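Local atomic coordinates of maltose operon transcriptional repressor (Staphylococcus aureus subsp. aureus Mu50, PDB entry 3HCW), a protein that probably represses transcription of maltose-utilisation genes as a DNA-binding regulator, its C-terminal part having the fold of periplasmic binding proteins. Residues R22-P25 and F26-N29; D200-L203 and H204-I207; N215-I218 and P219-V222; D229-L232 and T233-A236. All blocks are in the same frame, centred on the assembly; numbering follows the deposited sequence. Where two conformers were deposited one is given.

Interaction 1: residues R22-P25 and F26-N29; sequences RLNP and FYIN
N24 caps helix 25-39 through its side chain, OD1 accepting from F26 N at 3.2 Å with the donor tilted somewhat out of the amide plane. This cap depends on the first torsion of N24: with CG anti to the backbone N (chi1 -158°), the amide turns back over the opening turn. The backbone carbonyl of the same residue takes part in the first helical bond: N24 O receives I28 N at 3.1 Å in a nearly linear bond (175°) lying in the carbonyl plane. P25 O takes N29 N at 3.2 Å from above its carbonyl plane.

Van der Waals contacts fill the spaces between these bonds. N24 CB meets the edge of the Y27 ring at CD2, 3.8 Å away and close to the ring plane. Over one face of the same ring stands F26 CD2, 3.5 Å above the plane at its centre. I28 sends its longer branch back toward the loop, where CD1 lies 3.4 Å from L23 O and CG1 3.6 Å from R22 O.

The surroundings tie this helix start to the dimer and to the C-terminal lobe. N29 OD1 is bonded by R22 NH2 of the second subunit, P25 packs on L23 of that subunit, and N24 ND2 makes a weak bond to D200.

Chemically, a proline in the first turn lacks an N-H to satisfy, and the N24 amide supplies an acceptor for the next one; the N24 side chain lies about 4 Å from a bound glycerol, probably from the crystallisation liquor, and may help to line the cleft between the lobes.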
ATOM      1  N   ARG A  22      -0.307  -6.914  -4.753  1.00 69.21           N
ATOM      2  CA  ARG A  22       0.400  -5.812  -5.414  1.00 61.64           C
ATOM      3  C   ARG A  22       0.329  -4.510  -4.606  1.00 52.61           C
ATOM      4  O   ARG A  22       1.106  -3.582  -4.851  1.00 53.63           O
ATOM      5  CB  ARG A  22      -0.094  -5.601  -6.854  1.00 65.91           C
ATOM      6  CG  ARG A  22      -1.536  -5.116  -6.985  1.00 64.60           C
ATOM      7  CD  ARG A  22      -1.733  -4.348  -8.289  1.00 62.26           C
ATOM      8  NE  ARG A  22      -3.051  -3.717  -8.363  1.00 69.57           N
ATOM      9  CZ  ARG A  22      -4.109  -4.244  -8.983  1.00 85.84           C
ATOM     10  NH1 ARG A  22      -5.264  -3.586  -8.994  1.00 78.52           N
ATOM     11  NH2 ARG A  22      -4.019  -5.423  -9.599  1.00 78.13           N
ATOM     12  N   LEU A  23      -0.598  -4.456  -3.648  1.00 50.77           N
ATOM     13  CA  LEU A  23      -0.716  -3.330  -2.710  1.00 49.06           C
ATOM     14  C   LEU A  23      -0.055  -3.663  -1.386  1.00 46.47           C
ATOM     15  O   LEU A  23       0.022  -2.800  -0.494  1.00 40.81           O
ATOM     16  CB  LEU A  23      -2.181  -2.983  -2.436  1.00 59.72           C
ATOM     17  CG  LEU A  23      -3.062  -2.062  -3.294  1.00 76.89           C
ATOM     18  CD1 LEU A  23      -3.047  -2.384  -4.790  1.00 79.06           C
ATOM     19  CD2 LEU A  23      -4.486  -2.130  -2.749  1.00 81.11           C
ATOM     20  N   ASN A  24       0.410  -4.911  -1.256  1.00 35.72           N
ATOM     21  CA  ASN A  24       1.090  -5.360  -0.044  1.00 42.78           C
ATOM     22  C   ASN A  24       2.433  -4.652   0.027  1.00 34.13           C
ATOM     23  O   ASN A  24       3.256  -4.818  -0.868  1.00 47.91           O
ATOM     24  CB  ASN A  24       1.293  -6.882  -0.057  1.00 37.00           C
ATOM     25  CG  ASN A  24       1.479  -7.467   1.328  1.00 52.68           C
ATOM     26  OD1 ASN A  24       2.260  -6.963   2.136  1.00 42.92           O
ATOM     27  ND2 ASN A  24       0.758  -8.549   1.610  1.00 57.95           N
ATOM     28  N   PRO A  25       2.653  -3.861   1.089  1.00 38.57           N
ATOM     29  CA  PRO A  25       3.891  -3.114   1.324  1.00 40.44           C
ATOM     30  C   PRO A  25       5.140  -3.988   1.429  1.00 44.65           C
ATOM     31  O   PRO A  25       6.252  -3.464   1.377  1.00 53.39           O
ATOM     32  CB  PRO A  25       3.644  -2.436   2.680  1.00 32.27           C
ATOM     33  CG  PRO A  25       2.178  -2.345   2.794  1.00 44.25           C
ATOM     34  CD  PRO A  25       1.683  -3.631   2.173  1.00 40.81           C
ATOM     35  N   PHE A  26       4.956  -5.296   1.597  1.00 41.36           N
ATOM     36  CA  PHE A  26       6.070  -6.229   1.557  1.00 39.55           C
ATOM     37  C   PHE A  26       6.640  -6.258   0.160  1.00 35.22           C
ATOM     38  O   PHE A  26       7.827  -6.003  -0.037  1.00 34.54           O
ATOM     39  CB  PHE A  26       5.652  -7.651   1.951  1.00 31.11           C
ATOM     40  CG  PHE A  26       6.753  -8.658   1.788  1.00 32.22           C
ATOM     41  CD1 PHE A  26       7.792  -8.725   2.710  1.00 30.05           C
ATOM     42  CD2 PHE A  26       6.760  -9.538   0.700  1.00 36.11           C
ATOM     43  CE1 PHE A  26       8.823  -9.661   2.558  1.00 25.73           C
ATOM     44  CE2 PHE A  26       7.786 -10.470   0.540  1.00 27.41           C
ATOM     45  CZ  PHE A  26       8.815 -10.533   1.468  1.00 30.76           C
ATOM     46  N   TYR A  27       5.782  -6.579  -0.801  1.00 34.40           N
ATOM     47  CA  TYR A  27       6.207  -6.686  -2.183  1.00 41.96           C
ATOM     48  C   TYR A  27       6.589  -5.327  -2.765  1.00 34.61           C
ATOM     49  O   TYR A  27       7.582  -5.221  -3.463  1.00 36.29           O
ATOM     50  CB  TYR A  27       5.153  -7.407  -3.014  1.00 43.31           C
ATOM     51  CG  TYR A  27       4.932  -8.829  -2.550  1.00 52.97           C
ATOM     52  CD1 TYR A  27       5.838  -9.841  -2.883  1.00 60.02           C
ATOM     53  CD2 TYR A  27       3.829  -9.166  -1.758  1.00 55.70           C
ATOM     54  CE1 TYR A  27       5.645 -11.156  -2.460  1.00 68.48           C
ATOM     55  CE2 TYR A  27       3.625 -10.477  -1.329  1.00 61.68           C
ATOM     56  CZ  TYR A  27       4.538 -11.467  -1.683  1.00 63.49           C
ATOM     57  OH  TYR A  27       4.348 -12.762  -1.260  1.00 61.47           O
ATOM     58  N   ILE A  28       5.837  -4.281  -2.440  1.00 32.04           N
ATOM     59  CA  ILE A  28       6.223  -2.925  -2.884  1.00 41.27           C
ATOM     60  C   ILE A  28       7.659  -2.580  -2.472  1.00 31.36           C
ATOM     61  O   ILE A  28       8.459  -2.148  -3.298  1.00 35.09           O
ATOM     62  CB  ILE A  28       5.225  -1.847  -2.411  1.00 42.81           C
ATOM     63  CG1 ILE A  28       3.871  -2.076  -3.088  1.00 36.53           C
ATOM     64  CG2 ILE A  28       5.749  -0.427  -2.724  1.00 40.01           C
ATOM     65  CD1 ILE A  28       2.731  -1.666  -2.255  1.00 59.26           C
ATOM     66  N   ASN A  29       8.001  -2.834  -1.213  1.00 32.06           N
ATOM     67  CA  ASN A  29       9.355  -2.571  -0.755  1.00 33.37           C
ATOM     68  C   ASN A  29      10.413  -3.557  -1.251  1.00 32.98           C
ATOM     69  O   ASN A  29      11.538  -3.152  -1.541  1.00 34.94           O
ATOM     70  CB  ASN A  29       9.378  -2.409   0.759  1.00 36.52           C
ATOM     71  CG  ASN A  29       8.626  -1.172   1.212  1.00 38.79           C
ATOM     72  OD1 ASN A  29       8.780  -0.107   0.628  1.00 32.48           O
ATOM     73  ND2 ASN A  29       7.804  -1.309   2.245  1.00 33.91           N
TER

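Interaction 2: residues D200-L203 and H204-I207; sequences DAML and HLAI
H204 N reaches back to D200 O at 2.9 Å, a straight bond (162°) in the carbonyl plane that closes the first turn of helix 201-213. The next one, L205 N to A201 O, is as short at 2.9 Å but more bent. L203 O is shared: I207 N approaches it at 3.2 Å in the regular i to i+4 pattern, whereas A206 N, 3.1 Å from L203 O, adds a weak and strongly bent bond. D200 is the N-cap. Its OD2 takes M202 N at 3.2 Å, with the donor well above the carboxylate plane.

Side chains then pair one turn apart. M202 SD lies 4.4 Å from L205 CD1, a loose apolar touch on the side of the helix that faces the second subunit, where its Y231 and I235 pack. L203 CD1 and I207 CD1 approach to 4.4 Å on the side covered by strand 133-139. I207 CG1 stands beside its own backbone N (chi1 -47°), which folds the branch back against L203 O at 3.2 Å. H204 swings its imidazole away from the turn to bond Q240 through NE2 and S198 through ND1.

This is the opening of the helix in the beta-alpha-beta unit of strand 194-198, helix 201-213 and strand 222-227. D200 OD1 is held by N228. A carboxylate placed at a helix start would probably be stabilised in its charged form by the amide dipoles, and D200 combines this capping with a bond from OD1 to a glycerol that probably came from the crystallisation liquor and may mark a pocket.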
ATOM      1  N   ASP A 200       0.676 -11.565   8.977  1.00 25.72           N
ATOM      2  CA  ASP A 200       1.078 -10.491   8.082  1.00 31.04           C
ATOM      3  C   ASP A 200       0.112  -9.329   8.257  1.00 25.43           C
ATOM      4  O   ASP A 200      -1.057  -9.536   8.553  1.00 30.21           O
ATOM      5  CB  ASP A 200       1.036 -10.993   6.624  1.00 38.19           C
ATOM      6  CG  ASP A 200       1.240  -9.880   5.611  1.00 52.40           C
ATOM      7  OD1 ASP A 200       2.349  -9.309   5.588  1.00 37.70           O
ATOM      8  OD2 ASP A 200       0.293  -9.568   4.850  1.00 44.80           O
ATOM      9  N   ALA A 201       0.613  -8.112   8.057  1.00 27.07           N
ATOM     10  CA  ALA A 201      -0.133  -6.875   8.278  1.00 25.72           C
ATOM     11  C   ALA A 201      -1.414  -6.714   7.444  1.00 27.73           C
ATOM     12  O   ALA A 201      -2.390  -6.167   7.931  1.00 26.94           O
ATOM     13  CB  ALA A 201       0.793  -5.687   8.042  1.00 34.92           C
ATOM     14  N   MET A 202      -1.407  -7.188   6.198  1.00 30.28           N
ATOM     15  CA  MET A 202      -2.577  -7.071   5.314  1.00 22.98           C
ATOM     16  C   MET A 202      -3.748  -7.903   5.836  1.00 27.85           C
ATOM     17  O   MET A 202      -4.877  -7.413   5.911  1.00 32.12           O
ATOM     18  CB  MET A 202      -2.207  -7.450   3.869  1.00 31.80           C
ATOM     19  CG  MET A 202      -3.106  -6.825   2.791  1.00 49.88           C
ATOM     20  SD  MET A 202      -3.391  -5.029   2.920  1.00 47.80           S
ATOM     21  CE  MET A 202      -1.718  -4.404   2.838  1.00 18.62           C
ATOM     22  N   LEU A 203      -3.464  -9.139   6.248  1.00 27.44           N
ATOM     23  CA  LEU A 203      -4.454  -9.958   6.954  1.00 29.05           C
ATOM     24  C   LEU A 203      -4.856  -9.334   8.312  1.00 28.05           C
ATOM     25  O   LEU A 203      -6.030  -9.283   8.651  1.00 35.68           O
ATOM     26  CB  LEU A 203      -3.921 -11.385   7.148  1.00 30.26           C
ATOM     27  CG  LEU A 203      -4.758 -12.379   7.960  1.00 27.66           C
ATOM     28  CD1 LEU A 203      -6.086 -12.608   7.260  1.00 36.49           C
ATOM     29  CD2 LEU A 203      -3.992 -13.697   8.160  1.00 28.29           C
ATOM     30  N   HIS A 204      -3.876  -8.848   9.066  1.00 29.48           N
ATOM     31  CA  HIS A 204      -4.122  -8.190  10.361  1.00 32.59           C
ATOM     32  C   HIS A 204      -5.102  -7.024  10.289  1.00 21.42           C
ATOM     33  O   HIS A 204      -5.903  -6.846  11.198  1.00 34.65           O
ATOM     34  CB  HIS A 204      -2.806  -7.693  10.952  1.00 27.02           C
ATOM     35  CG  HIS A 204      -2.866  -7.370  12.412  1.00 31.73           C
ATOM     36  ND1 HIS A 204      -3.020  -8.333  13.383  1.00 31.22           N
ATOM     37  CD2 HIS A 204      -2.725  -6.192  13.070  1.00 37.66           C
ATOM     38  CE1 HIS A 204      -2.994  -7.766  14.575  1.00 29.18           C
ATOM     39  NE2 HIS A 204      -2.824  -6.465  14.412  1.00 32.32           N
ATOM     40  N   LEU A 205      -5.040  -6.240   9.213  1.00 29.74           N
ATOM     41  CA  LEU A 205      -5.941  -5.101   9.056  1.00 26.65           C
ATOM     42  C   LEU A 205      -7.405  -5.526   8.903  1.00 33.67           C
ATOM     43  O   LEU A 205      -8.297  -4.825   9.367  1.00 29.31           O
ATOM     44  CB  LEU A 205      -5.527  -4.222   7.888  1.00 25.29           C
ATOM     45  CG  LEU A 205      -4.230  -3.400   7.979  1.00 38.83           C
ATOM     46  CD1 LEU A 205      -3.984  -2.731   6.635  1.00 44.35           C
ATOM     47  CD2 LEU A 205      -4.256  -2.357   9.088  1.00 31.87           C
ATOM     48  N   ALA A 206      -7.638  -6.671   8.260  1.00 29.44           N
ATOM     49  CA  ALA A 206      -8.982  -7.239   8.151  1.00 30.55           C
ATOM     50  C   ALA A 206      -9.464  -7.689   9.528  1.00 27.19           C
ATOM     51  O   ALA A 206     -10.626  -7.500   9.860  1.00 30.20           O
ATOM     52  CB  ALA A 206      -9.001  -8.412   7.170  1.00 31.11           C
ATOM     53  N   ILE A 207      -8.560  -8.289  10.310  1.00 25.99           N
ATOM     54  CA  ILE A 207      -8.862  -8.703  11.681  1.00 27.17           C
ATOM     55  C   ILE A 207      -9.312  -7.507  12.545  1.00 24.27           C
ATOM     56  O   ILE A 207     -10.330  -7.592  13.219  1.00 29.47           O
ATOM     57  CB  ILE A 207      -7.652  -9.414  12.385  1.00 30.46           C
ATOM     58  CG1 ILE A 207      -6.986 -10.489  11.503  1.00 35.20           C
ATOM     59  CG2 ILE A 207      -8.073  -9.998  13.741  1.00 24.76           C
ATOM     60  CD1 ILE A 207      -7.843 -11.707  11.173  1.00 38.73           C
TER

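Interaction 3: residues N215-I218 and P219-V222; sequences NIEI and PKDV
The first torsion of D221 sets its CG beside the backbone N (chi1 -71°), aiming the carboxylate back across the turn, where OD2 accepts E217 N at 2.9 Å through its anti lone pair. In E217, CG lies between the backbone N and the carbonyl carbon (chi1 59°), which lays it against D221 OD2 at 3.3 Å, and the chain bends at its second torsion. The return bond, D221 N to E217 O, is short at 2.6 Å, and V222 N adds a weak one to that same oxygen. D221 thus grips both the N-H and the carbonyl oxygen of E217.

The chain can fold so tightly because the bond between I218 and P219 is cis, which makes E217-K220 a type VI turn with the proline in its third place.

E217 and K220 lie side by side, pointing the same way. E217 CG rests on K220 CB at 3.8 Å, but their charged ends stay at 4.0 Å (OE2 to NZ), beyond a salt bridge. The carboxylates of E217 and D221 come within 3.6 Å (OE2 to OD2), their planes 50° apart. On the buried flank I216 CG2 meets D221 CB at 3.9 Å, the two side chains crossing at about a right angle.

The turn links helix 201-213 to strand 222-227, far from the chain's centre. K188 forms a salt bridge with D221 OD2, and its positive charge probably offsets the closeness of the two acids, keeping D221 ionised as an acceptor.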
ATOM      1  N   ASN A 215     -16.941  -4.663  18.648  1.00 33.07           N
ATOM      2  CA  ASN A 215     -16.593  -3.844  19.808  1.00 38.09           C
ATOM      3  C   ASN A 215     -15.612  -4.513  20.766  1.00 36.50           C
ATOM      4  O   ASN A 215     -15.695  -4.334  21.976  1.00 42.19           O
ATOM      5  CB  ASN A 215     -17.846  -3.347  20.543  1.00 35.93           C
ATOM      6  CG  ASN A 215     -17.583  -2.094  21.376  1.00 53.70           C
ATOM      7  OD1 ASN A 215     -18.107  -1.958  22.484  1.00 66.73           O
ATOM      8  ND2 ASN A 215     -16.763  -1.183  20.850  1.00 39.37           N
ATOM      9  N   ILE A 216     -14.684  -5.281  20.203  1.00 39.92           N
ATOM     10  CA  ILE A 216     -13.607  -5.912  20.962  1.00 37.49           C
ATOM     11  C   ILE A 216     -12.408  -4.952  20.946  1.00 36.34           C
ATOM     12  O   ILE A 216     -11.680  -4.865  19.951  1.00 32.61           O
ATOM     13  CB  ILE A 216     -13.239  -7.281  20.362  1.00 33.21           C
ATOM     14  CG1 ILE A 216     -14.472  -8.186  20.313  1.00 29.45           C
ATOM     15  CG2 ILE A 216     -12.128  -7.929  21.165  1.00 33.45           C
ATOM     16  CD1 ILE A 216     -14.281  -9.454  19.510  1.00 39.92           C
ATOM     17  N   GLU A 217     -12.236  -4.213  22.044  1.00 37.80           N
ATOM     18  CA  GLU A 217     -11.309  -3.076  22.068  1.00 29.73           C
ATOM     19  C   GLU A 217      -9.876  -3.415  22.457  1.00 26.12           C
ATOM     20  O   GLU A 217      -9.622  -4.278  23.286  1.00 28.04           O
ATOM     21  CB  GLU A 217     -11.868  -1.895  22.875  1.00 40.50           C
ATOM     22  CG  GLU A 217     -12.198  -2.151  24.330  1.00 57.32           C
ATOM     23  CD  GLU A 217     -13.420  -1.360  24.807  1.00 69.13           C
ATOM     24  OE1 GLU A 217     -13.490  -0.137  24.543  1.00 59.89           O
ATOM     25  OE2 GLU A 217     -14.311  -1.969  25.444  1.00 69.88           O
ATOM     26  N   ILE A 218      -8.948  -2.704  21.833  1.00 21.65           N
ATOM     27  CA  ILE A 218      -7.530  -3.021  21.861  1.00 29.46           C
ATOM     28  C   ILE A 218      -6.811  -1.807  22.415  1.00 31.00           C
ATOM     29  O   ILE A 218      -7.082  -0.694  21.972  1.00 32.97           O
ATOM     30  CB  ILE A 218      -7.018  -3.304  20.425  1.00 29.19           C
ATOM     31  CG1 ILE A 218      -7.922  -4.317  19.725  1.00 26.16           C
ATOM     32  CG2 ILE A 218      -5.553  -3.777  20.424  1.00 30.52           C
ATOM     33  CD1 ILE A 218      -7.735  -4.398  18.219  1.00 36.73           C
ATOM     34  N   PRO A 219      -5.904  -2.001  23.396  1.00 38.27           N
ATOM     35  CA  PRO A 219      -5.493  -3.244  24.072  1.00 28.50           C
ATOM     36  C   PRO A 219      -6.392  -3.763  25.204  1.00 38.80           C
ATOM     37  O   PRO A 219      -6.132  -4.864  25.712  1.00 37.34           O
ATOM     38  CB  PRO A 219      -4.129  -2.865  24.657  1.00 36.45           C
ATOM     39  CG  PRO A 219      -4.293  -1.425  24.996  1.00 35.36           C
ATOM     40  CD  PRO A 219      -5.114  -0.845  23.874  1.00 30.49           C
ATOM     41  N   LYS A 220      -7.416  -2.994  25.596  1.00 35.38           N
ATOM     42  CA  LYS A 220      -8.291  -3.339  26.743  1.00 36.67           C
ATOM     43  C   LYS A 220      -8.875  -4.776  26.779  1.00 38.09           C
ATOM     44  O   LYS A 220      -8.719  -5.494  27.772  1.00 32.59           O
ATOM     45  CB  LYS A 220      -9.422  -2.326  26.891  1.00 36.88           C
ATOM     46  CG  LYS A 220     -10.286  -2.559  28.124  1.00 45.38           C
ATOM     47  CD  LYS A 220     -11.559  -1.745  28.083  1.00 57.56           C
ATOM     48  CE  LYS A 220     -12.363  -1.943  29.364  1.00 60.50           C
ATOM     49  NZ  LYS A 220     -13.637  -1.177  29.344  1.00 57.24           N
ATOM     50  N   ASP A 221      -9.540  -5.200  25.715  1.00 25.45           N
ATOM     51  CA  ASP A 221     -10.097  -6.559  25.725  1.00 38.73           C
ATOM     52  C   ASP A 221      -9.018  -7.545  25.308  1.00 30.48           C
ATOM     53  O   ASP A 221      -8.826  -8.559  25.962  1.00 28.67           O
ATOM     54  CB  ASP A 221     -11.330  -6.685  24.826  1.00 34.17           C
ATOM     55  CG  ASP A 221     -12.545  -5.968  25.387  1.00 37.33           C
ATOM     56  OD1 ASP A 221     -12.843  -6.131  26.588  1.00 42.68           O
ATOM     57  OD2 ASP A 221     -13.223  -5.258  24.611  1.00 45.88           O
ATOM     58  N   VAL A 222      -8.321  -7.223  24.215  1.00 33.34           N
ATOM     59  CA  VAL A 222      -7.240  -8.063  23.697  0.60 29.42           C
ATOM     60  C   VAL A 222      -6.093  -7.219  23.173  1.00 23.26           C
ATOM     61  O   VAL A 222      -6.289  -6.112  22.683  1.00 26.18           O
ATOM     62  CB  VAL A 222      -7.689  -9.035  22.548  0.60 24.74           C
ATOM     63  CG1 VAL A 222      -8.590 -10.116  23.068  0.60 33.83           C
ATOM     64  CG2 VAL A 222      -8.330  -8.280  21.376  0.60 11.26           C
TER

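Interaction 4: residues D229-L232 and T233-A236; sequences DSYL and TEIA
T233 and D229 meet at the start of the single-turn helix 231-234, which lies in a beta-alpha-beta unit between strands 222-227 and 241-244. The polar contacts centre on T233 OG1, 2.8 Å from D229 OD1 and 3.0 Å from S230 O. These two oxygens compete for the one proton of the hydroxyl. The first torsion of T233 (chi1 43°) sets OG1 between its own backbone N and carbonyl carbon, facing back to the helix start. D229 OD1 has a second, charged partner in R282.

Backbone bonds are few. I235 N donates to Y231 O at 3.1 Å, whereas E234 N and T233 N reach S230 O only weakly. S230 is the N-cap: its OG accepts from L232 N at 3.1 Å, a bond shorter than those two weak ones.

The apolar contact is between Y231 and I235, four residues apart. I235 lies over one face of the phenol ring, its side chain crossing the tyrosine at a slant, and both residues belong to the dimer interface: Y231 packs on N171 of the second subunit, I235 on L205 there. L232 also meets its own counterpart in that subunit. At the tightest point of the aromatic contact, I235 CD1 sits 3.5 Å from Y231 CE2, while I235 CG1 bends back to 3.2 Å from Y231 O.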
ATOM      1  N   ASP A 229       6.153  -4.477   9.514  1.00 42.04           N
ATOM      2  CA  ASP A 229       5.904  -3.074   9.829  1.00 41.75           C
ATOM      3  C   ASP A 229       5.995  -2.203   8.590  1.00 41.41           C
ATOM      4  O   ASP A 229       6.933  -2.317   7.812  1.00 41.44           O
ATOM      5  CB  ASP A 229       6.913  -2.564  10.858  1.00 34.24           C
ATOM      6  CG  ASP A 229       6.556  -1.187  11.390  1.00 51.44           C
ATOM      7  OD1 ASP A 229       5.356  -0.933  11.612  1.00 63.75           O
ATOM      8  OD2 ASP A 229       7.468  -0.355  11.585  1.00 50.90           O
ATOM      9  N   SER A 230       4.985  -1.362   8.412  1.00 35.97           N
ATOM     10  CA  SER A 230       5.008  -0.296   7.434  1.00 34.76           C
ATOM     11  C   SER A 230       4.221   0.859   8.032  1.00 31.16           C
ATOM     12  O   SER A 230       3.829   0.820   9.204  1.00 34.50           O
ATOM     13  CB  SER A 230       4.348  -0.754   6.130  1.00 39.94           C
ATOM     14  OG  SER A 230       2.949  -0.927   6.312  1.00 28.70           O
ATOM     15  N   TYR A 231       3.963   1.861   7.201  1.00 37.33           N
ATOM     16  CA  TYR A 231       3.136   2.997   7.556  1.00 41.76           C
ATOM     17  C   TYR A 231       1.727   2.569   7.960  1.00 37.80           C
ATOM     18  O   TYR A 231       1.095   3.229   8.779  1.00 42.29           O
ATOM     19  CB  TYR A 231       3.101   4.010   6.397  1.00 42.60           C
ATOM     20  CG  TYR A 231       2.475   5.341   6.751  1.00 44.65           C
ATOM     21  CD1 TYR A 231       3.023   6.159   7.750  1.00 53.31           C
ATOM     22  CD2 TYR A 231       1.338   5.788   6.089  1.00 48.38           C
ATOM     23  CE1 TYR A 231       2.442   7.387   8.081  1.00 39.36           C
ATOM     24  CE2 TYR A 231       0.750   7.015   6.405  1.00 39.14           C
ATOM     25  CZ  TYR A 231       1.299   7.806   7.399  1.00 46.71           C
ATOM     26  OH  TYR A 231       0.696   9.010   7.700  1.00 40.91           O
ATOM     27  N   LEU A 232       1.269   1.437   7.425  1.00 38.00           N
ATOM     28  CA  LEU A 232      -0.103   0.958   7.639  1.00 35.39           C
ATOM     29  C   LEU A 232      -0.381   0.393   9.024  1.00 37.43           C
ATOM     30  O   LEU A 232      -1.485   0.546   9.533  1.00 45.88           O
ATOM     31  CB  LEU A 232      -0.491  -0.061   6.565  1.00 46.97           C
ATOM     32  CG  LEU A 232      -0.567   0.493   5.137  1.00 50.50           C
ATOM     33  CD1 LEU A 232      -0.832  -0.627   4.148  1.00 56.42           C
ATOM     34  CD2 LEU A 232      -1.628   1.594   5.019  1.00 50.15           C
ATOM     35  N   THR A 233       0.606  -0.270   9.622  1.00 33.60           N
ATOM     36  CA  THR A 233       0.477  -0.737  10.996  1.00 30.07           C
ATOM     37  C   THR A 233       0.686   0.418  11.975  1.00 26.26           C
ATOM     38  O   THR A 233       0.068   0.450  13.030  1.00 35.27           O
ATOM     39  CB  THR A 233       1.463  -1.866  11.318  1.00 32.88           C
ATOM     40  OG1 THR A 233       2.747  -1.553  10.773  1.00 36.83           O
ATOM     41  CG2 THR A 233       0.985  -3.183  10.731  1.00 47.18           C
ATOM     42  N   GLU A 234       1.558   1.358  11.605  1.00 29.07           N
ATOM     43  CA  GLU A 234       1.770   2.593  12.350  1.00 35.31           C
ATOM     44  C   GLU A 234       0.489   3.422  12.529  1.00 34.74           C
ATOM     45  O   GLU A 234       0.257   3.987  13.589  1.00 32.89           O
ATOM     46  CB  GLU A 234       2.838   3.443  11.655  1.00 33.01           C
ATOM     47  CG  GLU A 234       3.305   4.638  12.485  1.00 43.13           C
ATOM     48  CD  GLU A 234       4.435   5.432  11.838  1.00 50.73           C
ATOM     49  OE1 GLU A 234       4.512   6.646  12.111  1.00 59.66           O
ATOM     50  OE2 GLU A 234       5.243   4.852  11.074  1.00 61.56           O
ATOM     51  N   ILE A 235      -0.340   3.495  11.491  1.00 37.80           N
ATOM     52  CA  ILE A 235      -1.567   4.292  11.570  1.00 36.64           C
ATOM     53  C   ILE A 235      -2.839   3.434  11.520  1.00 33.60           C
ATOM     54  O   ILE A 235      -3.913   3.919  11.162  1.00 36.19           O
ATOM     55  CB  ILE A 235      -1.599   5.467  10.539  1.00 42.80           C
ATOM     56  CG1 ILE A 235      -1.572   4.945   9.095  1.00 30.93           C
ATOM     57  CG2 ILE A 235      -0.430   6.447  10.801  1.00 34.91           C
ATOM     58  CD1 ILE A 235      -2.078   5.940   8.069  1.00 33.39           C
ATOM     59  N   ALA A 236      -2.708   2.166  11.917  1.00 30.78           N
ATOM     60  CA  ALA A 236      -3.862   1.286  12.133  1.00 36.56           C
ATOM     61  C   ALA A 236      -4.644   1.751  13.359  1.00 36.13           C
ATOM     62  O   ALA A 236      -4.187   2.620  14.094  1.00 40.10           O
ATOM     63  CB  ALA A 236      -3.411  -0.159  12.310  1.00 30.74           C
TER

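Interactions 1, 2 and 4 form one cluster: the centre of interaction 1 is about 13 Å from those of 2 and 4, which are themselves about 11 Å apart. N24 ND2 approaches D200 OD2 at 3.4 Å, a weak bond between two helix caps that both lie near a bound glycerol, so this point may mark the effector cleft. P25 CG meets L232 CD1 at 3.7 Å, and A201 CB meets T233 CG2 at 3.7 Å. Interaction 3 lies apart, its nearest atoms about 6 Å from interaction 2, at the far end of helix 201-213. All four contacts touch the second subunit.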